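Local coordinates for protein C-domain type II peptide synthetase (Streptomyces globisporus, PDB 4ZNM) that belongs to the condensation domains of nonribosomal peptide synthetases, here a free-standing type II protein of the CoA-dependent acyltransferase fold, at residues A[234-247]-A[396-408]. Sequence-based numbering, arbitrary orientation.
Sequences RSAGLPKGTAWQRF and RQLSQAEGSDIPD
A bend at chi2 (-79°) turns the chain of Arg246 back along its strand, and a bend at chi3 (78°) brings Arg396 to meet it, so that their guanidinium groups stack. The planes are 25° apart and the centres 3.3 Å, with CB of Trp244 over the other face of Arg246. NH2 of each forms a salt bridge with Glu125 OE2 of helix 110-125, and Arg396 NH2 also hydrogen-bonds Asn122 OD1. In its own plane Arg246 NE gives a hydrogen bond to Leu398 O (3.2 Å), which, with the salt bridge to Glu125, holds the rotation of the group. Next along, Trp244 and Gln400 form a single antiparallel hydrogen-bonded pair, and Gly403 N donates to Thr242 O (2.8 Å). At the edge of the Trp244 indole, in the ring plane, NE1 donates to a lone pair of Ser404 O (2.9 Å). CZ2 of the same ring packs on Ile406 CG1. Thr242 OG1 receives Ile406 N almost straight, and a water joins that hydroxyl to Asp405 OD1. Lys240 NZ is gripped three times, by a salt bridge to Asp405 OD1 (2.8 Å) and by Ile406 O and Pro407 O, each approached from above its carbonyl plane. Farther out, Arg234 directs NH1 and NH2 in plane at Asp408 OD2 (both 2.8 Å). The loop between strands 388-392 and 410-416 is thereby laid along strand 242-249, an outermost strand of its sheet, and against helix 110-125. Glu125 probably offsets the charge of the paired arginines, and the three acceptors round Lys240 would favour its protonated form.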
ATOM      1  N   ARG A 234     -19.819  10.943   9.851  1.00 28.71           N
ATOM      2  CA  ARG A 234     -18.819  11.963   9.720  1.00 30.48           C
ATOM      3  C   ARG A 234     -19.083  13.099  10.710  1.00 31.65           C
ATOM      4  O   ARG A 234     -18.177  13.529  11.415  1.00 32.17           O
ATOM      5  CB  ARG A 234     -18.828  12.448   8.255  1.00 35.02           C
ATOM      6  CG  ARG A 234     -17.619  13.258   7.857  1.00 34.79           C
ATOM      7  CD  ARG A 234     -17.721  13.693   6.352  1.00 33.49           C
ATOM      8  NE  ARG A 234     -16.431  14.198   5.918  1.00 40.61           N
ATOM      9  CZ  ARG A 234     -15.455  13.430   5.450  1.00 45.34           C
ATOM     10  NH1 ARG A 234     -14.294  13.978   5.109  1.00 51.38           N
ATOM     11  NH2 ARG A 234     -15.638  12.118   5.315  1.00 51.54           N
ATOM     12  N   SER A 235     -20.336  13.550  10.788  1.00 35.76           N
ATOM     13  CA  SER A 235     -20.708  14.682  11.658  1.00 33.42           C
ATOM     14  C   SER A 235     -20.547  14.415  13.172  1.00 34.10           C
ATOM     15  O   SER A 235     -20.556  15.344  13.960  1.00 31.55           O
ATOM     16  CB  SER A 235     -22.163  15.119  11.379  1.00 34.82           C
ATOM     17  OG  SER A 235     -23.076  14.035  11.559  1.00 39.41           O
ATOM     18  N   ALA A 236     -20.374  13.169  13.594  1.00 29.31           N
ATOM     19  CA  ALA A 236     -20.163  12.931  15.018  1.00 35.67           C
ATOM     20  C   ALA A 236     -18.798  13.498  15.429  1.00 35.93           C
ATOM     21  O   ALA A 236     -18.549  13.742  16.602  1.00 39.16           O
ATOM     22  CB  ALA A 236     -20.250  11.452  15.341  1.00 36.60           C
ATOM     23  N   GLY A 237     -17.909  13.703  14.463  1.00 36.26           N
ATOM     24  CA  GLY A 237     -16.627  14.329  14.771  1.00 42.20           C
ATOM     25  C   GLY A 237     -15.718  13.609  15.762  1.00 37.16           C
ATOM     26  O   GLY A 237     -14.955  14.254  16.492  1.00 39.80           O
ATOM     27  N   LEU A 238     -15.774  12.277  15.792  1.00 33.39           N
ATOM     28  CA  LEU A 238     -14.855  11.521  16.640  1.00 34.99           C
ATOM     29  C   LEU A 238     -13.427  11.720  16.150  1.00 30.61           C
ATOM     30  O   LEU A 238     -13.202  11.969  14.970  1.00 28.12           O
ATOM     31  CB  LEU A 238     -15.199  10.023  16.656  1.00 33.27           C
ATOM     32  CG  LEU A 238     -16.573   9.625  17.215  1.00 44.62           C
ATOM     33  CD1 LEU A 238     -16.604   8.147  17.546  1.00 44.65           C
ATOM     34  CD2 LEU A 238     -16.960  10.442  18.427  1.00 57.30           C
ATOM     35  N   PRO A 239     -12.454  11.595  17.061  1.00 32.93           N
ATOM     36  CA  PRO A 239     -11.038  11.705  16.684  1.00 32.20           C
ATOM     37  C   PRO A 239     -10.611  10.675  15.640  1.00 29.53           C
ATOM     38  O   PRO A 239     -10.996   9.514  15.698  1.00 27.44           O
ATOM     39  CB  PRO A 239     -10.309  11.471  18.013  1.00 36.78           C
ATOM     40  CG  PRO A 239     -11.287  10.749  18.882  1.00 36.88           C
ATOM     41  CD  PRO A 239     -12.619  11.313  18.497  1.00 34.96           C
ATOM     42  N   LYS A 240      -9.804  11.126  14.691  1.00 24.39           N
ATOM     43  CA  LYS A 240      -9.269  10.287  13.645  1.00 22.46           C
ATOM     44  C   LYS A 240      -8.398   9.148  14.185  1.00 27.78           C
ATOM     45  O   LYS A 240      -7.480   9.356  14.981  1.00 26.24           O
ATOM     46  CB  LYS A 240      -8.447  11.141  12.696  1.00 25.82           C
ATOM     47  CG  LYS A 240      -7.877  10.411  11.480  1.00 28.04           C
ATOM     48  CD  LYS A 240      -8.988   9.946  10.532  1.00 26.14           C
ATOM     49  CE  LYS A 240      -8.421   9.057   9.398  1.00 26.78           C
ATOM     50  NZ  LYS A 240      -7.523   9.816   8.498  1.00 29.55           N
ATOM     51  N   GLY A 241      -8.631   7.958  13.670  1.00 23.65           N
ATOM     52  CA  GLY A 241      -7.750   6.837  13.897  1.00 24.08           C
ATOM     53  C   GLY A 241      -7.998   5.784  12.840  1.00 26.13           C
ATOM     54  O   GLY A 241      -9.074   5.748  12.246  1.00 24.41           O
ATOM     55  N   THR A 242      -6.999   4.952  12.585  1.00 19.94           N
ATOM     56  CA  THR A 242      -7.158   3.851  11.660  1.00 20.84           C
ATOM     57  C   THR A 242      -6.723   2.551  12.331  1.00 19.69           C
ATOM     58  O   THR A 242      -5.632   2.466  12.888  1.00 20.27           O
ATOM     59  CB  THR A 242      -6.350   4.082  10.394  1.00 21.26           C
ATOM     60  OG1 THR A 242      -6.743   5.332   9.795  1.00 19.31           O
ATOM     61  CG2 THR A 242      -6.540   2.975   9.413  1.00 21.26           C
ATOM     62  N   ALA A 243      -7.593   1.552  12.251  1.00 22.93           N
ATOM     63  CA  ALA A 243      -7.303   0.226  12.762  1.00 23.39           C
ATOM     64  C   ALA A 243      -7.148  -0.703  11.579  1.00 19.88           C
ATOM     65  O   ALA A 243      -7.617  -0.412  10.482  1.00 19.84           O
ATOM     66  CB  ALA A 243      -8.391  -0.254  13.677  1.00 23.83           C
ATOM     67  N   TRP A 244      -6.486  -1.821  11.819  1.00 19.90           N
ATOM     68  CA  TRP A 244      -6.162  -2.781  10.797  1.00 19.87           C
ATOM     69  C   TRP A 244      -6.458  -4.175  11.322  1.00 21.24           C
ATOM     70  O   TRP A 244      -6.108  -4.504  12.471  1.00 25.14           O
ATOM     71  CB  TRP A 244      -4.695  -2.673  10.393  1.00 24.96           C
ATOM     72  CG  TRP A 244      -4.342  -1.387   9.744  1.00 19.40           C
ATOM     73  CD1 TRP A 244      -3.955  -0.216  10.358  1.00 20.68           C
ATOM     74  CD2 TRP A 244      -4.343  -1.114   8.335  1.00 19.41           C
ATOM     75  NE1 TRP A 244      -3.704   0.747   9.406  1.00 19.05           N
ATOM     76  CE2 TRP A 244      -3.944   0.225   8.169  1.00 18.90           C
ATOM     77  CE3 TRP A 244      -4.650  -1.873   7.204  1.00 20.20           C
ATOM     78  CZ2 TRP A 244      -3.826   0.797   6.934  1.00 23.89           C
ATOM     79  CZ3 TRP A 244      -4.537  -1.288   5.984  1.00 25.04           C
ATOM     80  CH2 TRP A 244      -4.131   0.035   5.852  1.00 23.93           C
ATOM     81  N   GLN A 245      -7.140  -4.976  10.502  1.00 28.11           N
ATOM     82  CA  GLN A 245      -7.330  -6.402  10.787  1.00 21.65           C
ATOM     83  C   GLN A 245      -6.558  -7.190   9.752  1.00 25.20           C
ATOM     84  O   GLN A 245      -6.668  -6.932   8.557  1.00 25.06           O
ATOM     85  CB  GLN A 245      -8.815  -6.772  10.789  1.00 24.66           C
ATOM     86  CG  GLN A 245      -9.531  -6.178  12.026  1.00 27.43           C
ATOM     87  CD  GLN A 245     -10.998  -6.541  12.125  1.00 30.44           C
ATOM     88  OE1 GLN A 245     -11.412  -7.634  11.716  1.00 34.07           O
ATOM     89  NE2 GLN A 245     -11.804  -5.612  12.671  1.00 26.10           N
ATOM     90  N   ARG A 246      -5.770  -8.148  10.222  1.00 23.90           N
ATOM     91  CA  ARG A 246      -4.853  -8.898   9.359  1.00 24.01           C
ATOM     92  C   ARG A 246      -5.463 -10.230   9.055  1.00 26.30           C
ATOM     93  O   ARG A 246      -6.159 -10.771   9.888  1.00 30.34           O
ATOM     94  CB  ARG A 246      -3.516  -9.127  10.037  1.00 33.45           C
ATOM     95  CG  ARG A 246      -3.045  -7.977  10.841  1.00 36.12           C
ATOM     96  CD  ARG A 246      -2.445  -6.912   9.982  1.00 39.32           C
ATOM     97  NE  ARG A 246      -1.922  -5.878  10.865  1.00 46.49           N
ATOM     98  CZ  ARG A 246      -1.562  -4.670  10.466  1.00 36.67           C
ATOM     99  NH1 ARG A 246      -1.669  -4.332   9.191  1.00 35.38           N
ATOM    100  NH2 ARG A 246      -1.112  -3.815  11.356  1.00 41.51           N
ATOM    101  N   PHE A 247      -5.226 -10.749   7.868  1.00 31.06           N
ATOM    102  CA  PHE A 247      -5.706 -12.079   7.528  1.00 31.00           C
ATOM    103  C   PHE A 247      -4.768 -12.721   6.522  1.00 31.64           C
ATOM    104  O   PHE A 247      -3.881 -12.067   5.960  1.00 27.76           O
ATOM    105  CB  PHE A 247      -7.132 -12.023   6.975  1.00 32.36           C
ATOM    106  CG  PHE A 247      -7.248 -11.297   5.682  1.00 31.44           C
ATOM    107  CD1 PHE A 247      -7.440  -9.936   5.666  1.00 28.41           C
ATOM    108  CD2 PHE A 247      -7.178 -11.977   4.474  1.00 31.95           C
ATOM    109  CE1 PHE A 247      -7.561  -9.241   4.466  1.00 31.97           C
ATOM    110  CE2 PHE A 247      -7.319 -11.282   3.260  1.00 33.17           C
ATOM    111  CZ  PHE A 247      -7.500  -9.917   3.267  1.00 31.25           C
ATOM    112  N   ARG A 396       1.164 -11.433   8.731  1.00 38.84           N
ATOM    113  CA  ARG A 396       0.828 -10.748   9.961  1.00 35.92           C
ATOM    114  C   ARG A 396      -0.507 -11.298  10.425  1.00 38.03           C
ATOM    115  O   ARG A 396      -1.376 -11.573   9.621  1.00 38.02           O
ATOM    116  CB  ARG A 396       0.753  -9.228   9.754  1.00 36.19           C
ATOM    117  CG  ARG A 396       2.081  -8.548   9.421  1.00 37.21           C
ATOM    118  CD  ARG A 396       1.947  -7.055   9.207  1.00 37.29           C
ATOM    119  NE  ARG A 396       1.827  -6.290  10.454  1.00 43.71           N
ATOM    120  CZ  ARG A 396       1.755  -4.957  10.496  1.00 41.18           C
ATOM    121  NH1 ARG A 396       1.792  -4.258   9.376  1.00 32.90           N
ATOM    122  NH2 ARG A 396       1.660  -4.311  11.653  1.00 45.73           N
ATOM    123  N   GLN A 397      -0.667 -11.453  11.727  1.00 32.09           N
ATOM    124  CA  GLN A 397      -1.884 -12.029  12.266  1.00 43.63           C
ATOM    125  C   GLN A 397      -2.432 -11.094  13.338  1.00 36.03           C
ATOM    126  O   GLN A 397      -3.631 -11.058  13.614  1.00 39.01           O
ATOM    127  CB  GLN A 397      -1.579 -13.440  12.794  1.00 59.60           C
ATOM    128  CG  GLN A 397      -1.106 -14.375  11.656  1.00 89.75           C
ATOM    129  CD  GLN A 397      -0.286 -15.562  12.123  1.00 98.73           C
ATOM    130  OE1 GLN A 397      -0.679 -16.285  13.039  1.00104.24           O
ATOM    131  NE2 GLN A 397       0.862 -15.776  11.479  1.00104.70           N
ATOM    132  N   LEU A 398      -1.538 -10.275  13.878  1.00 32.85           N
ATOM    133  CA  LEU A 398      -1.851  -9.390  14.976  1.00 40.34           C
ATOM    134  C   LEU A 398      -2.534  -8.147  14.454  1.00 36.92           C
ATOM    135  O   LEU A 398      -1.939  -7.375  13.709  1.00 34.79           O
ATOM    136  CB  LEU A 398      -0.565  -9.002  15.712  1.00 48.41           C
ATOM    137  CG  LEU A 398      -0.544  -8.904  17.226  1.00 57.07           C
ATOM    138  CD1 LEU A 398      -1.217 -10.077  17.897  1.00 53.25           C
ATOM    139  CD2 LEU A 398       0.901  -8.837  17.653  1.00 66.82           C
ATOM    140  N   SER A 399      -3.762  -7.933  14.876  1.00 31.42           N
ATOM    141  CA  SER A 399      -4.462  -6.720  14.502  1.00 35.00           C
ATOM    142  C   SER A 399      -3.932  -5.493  15.280  1.00 32.00           C
ATOM    143  O   SER A 399      -3.185  -5.599  16.271  1.00 28.44           O
ATOM    144  CB  SER A 399      -5.965  -6.904  14.708  1.00 49.71           C
ATOM    145  OG  SER A 399      -6.299  -6.824  16.078  1.00 65.97           O
ATOM    146  N   GLN A 400      -4.299  -4.324  14.778  1.00 28.39           N
ATOM    147  CA  GLN A 400      -3.730  -3.060  15.218  1.00 30.04           C
ATOM    148  C   GLN A 400      -4.882  -2.114  15.474  1.00 27.54           C
ATOM    149  O   GLN A 400      -5.665  -1.825  14.560  1.00 27.84           O
ATOM    150  CB  GLN A 400      -2.782  -2.483  14.153  1.00 36.15           C
ATOM    151  CG  GLN A 400      -2.493  -0.989  14.265  1.00 48.53           C
ATOM    152  CD  GLN A 400      -1.489  -0.708  15.331  1.00 41.99           C
ATOM    153  OE1 GLN A 400      -1.822  -0.267  16.450  1.00 42.29           O
ATOM    154  NE2 GLN A 400      -0.242  -0.998  15.013  1.00 29.18           N
ATOM    155  N   ALA A 401      -4.980  -1.625  16.710  1.00 27.33           N
ATOM    156  CA  ALA A 401      -6.066  -0.733  17.087  1.00 27.49           C
ATOM    157  C   ALA A 401      -5.866   0.682  16.535  1.00 26.69           C
ATOM    158  O   ALA A 401      -6.827   1.374  16.267  1.00 26.90           O
ATOM    159  CB  ALA A 401      -6.198  -0.691  18.582  1.00 73.37           C
ATOM    160  N   GLU A 402      -4.612   1.097  16.359  1.00 25.81           N
ATOM    161  CA  GLU A 402      -4.295   2.457  15.937  1.00 25.01           C
ATOM    162  C   GLU A 402      -2.962   2.513  15.216  1.00 28.24           C
ATOM    163  O   GLU A 402      -1.911   2.593  15.853  1.00 30.95           O
ATOM    164  CB  GLU A 402      -4.259   3.411  17.135  1.00 46.72           C
ATOM    165  CG  GLU A 402      -4.151   4.885  16.710  1.00 56.83           C
ATOM    166  CD  GLU A 402      -4.756   5.862  17.723  1.00 64.55           C
ATOM    167  OE1 GLU A 402      -4.569   5.634  18.947  1.00 56.81           O
ATOM    168  OE2 GLU A 402      -5.412   6.857  17.288  1.00 72.33           O
ATOM    169  N   GLY A 403      -3.014   2.484  13.884  1.00 25.40           N
ATOM    170  CA  GLY A 403      -1.828   2.306  13.071  1.00 21.21           C
ATOM    171  C   GLY A 403      -1.716   3.274  11.937  1.00 24.15           C
ATOM    172  O   GLY A 403      -2.216   4.411  12.022  1.00 24.26           O
ATOM    173  N   SER A 404      -1.090   2.818  10.851  1.00 22.90           N
ATOM    174  CA  SER A 404      -0.900   3.678   9.682  1.00 18.96           C
ATOM    175  C   SER A 404      -2.236   4.256   9.212  1.00 21.16           C
ATOM    176  O   SER A 404      -3.260   3.573   9.164  1.00 20.78           O
ATOM    177  CB  SER A 404      -0.238   2.934   8.535  1.00 25.04           C
ATOM    178  OG  SER A 404       1.022   2.369   8.909  1.00 27.49           O
ATOM    179  N   ASP A 405      -2.215   5.533   8.900  1.00 20.95           N
ATOM    180  CA  ASP A 405      -3.436   6.283   8.613  1.00 19.38           C
ATOM    181  C   ASP A 405      -4.016   5.961   7.224  1.00 20.42           C
ATOM    182  O   ASP A 405      -3.293   5.853   6.233  1.00 22.42           O
ATOM    183  CB  ASP A 405      -3.105   7.779   8.765  1.00 21.38           C
ATOM    184  CG  ASP A 405      -4.271   8.698   8.445  1.00 31.91           C
ATOM    185  OD1 ASP A 405      -5.005   9.078   9.396  1.00 26.40           O
ATOM    186  OD2 ASP A 405      -4.424   9.067   7.255  1.00 29.07           O
ATOM    187  N   ILE A 406      -5.325   5.787   7.163  1.00 20.03           N
ATOM    188  CA  ILE A 406      -6.084   5.842   5.918  1.00 18.63           C
ATOM    189  C   ILE A 406      -6.811   7.190   5.886  1.00 21.61           C
ATOM    190  O   ILE A 406      -7.665   7.430   6.734  1.00 24.26           O
ATOM    191  CB  ILE A 406      -7.088   4.688   5.796  1.00 22.45           C
ATOM    192  CG1 ILE A 406      -6.369   3.362   5.684  1.00 22.37           C
ATOM    193  CG2 ILE A 406      -7.995   4.873   4.522  1.00 22.64           C
ATOM    194  CD1 ILE A 406      -7.323   2.168   5.781  1.00 25.31           C
ATOM    195  N   PRO A 407      -6.463   8.072   4.924  1.00 20.49           N
ATOM    196  CA  PRO A 407      -6.965   9.449   4.956  1.00 24.38           C
ATOM    197  C   PRO A 407      -8.480   9.532   5.125  1.00 27.94           C
ATOM    198  O   PRO A 407      -8.961  10.316   5.970  1.00 28.19           O
ATOM    199  CB  PRO A 407      -6.521  10.020   3.591  1.00 26.46           C
ATOM    200  CG  PRO A 407      -5.247   9.277   3.315  1.00 26.97           C
ATOM    201  CD  PRO A 407      -5.492   7.881   3.832  1.00 24.30           C
ATOM    202  N   ASP A 408      -9.229   8.739   4.362  1.00 25.63           N
ATOM    203  CA  ASP A 408     -10.703   8.806   4.444  1.00 24.21           C
ATOM    204  C   ASP A 408     -11.337   7.672   3.668  1.00 25.67           C
ATOM    205  O   ASP A 408     -11.772   7.843   2.548  1.00 27.35           O
ATOM    206  CB  ASP A 408     -11.200  10.173   3.927  1.00 25.59           C
ATOM    207  CG  ASP A 408     -12.646  10.512   4.361  1.00 37.68           C
ATOM    208  OD1 ASP A 408     -13.403   9.626   4.799  1.00 32.17           O
ATOM    209  OD2 ASP A 408     -13.040  11.695   4.226  1.00 37.49           O
TER
HETATM  210  O   HOH W   1      -4.196   5.915  13.148  1.00 24.70           O
HETATM  211  O   HOH W   2      -5.625   7.414  11.285  1.00 27.31           O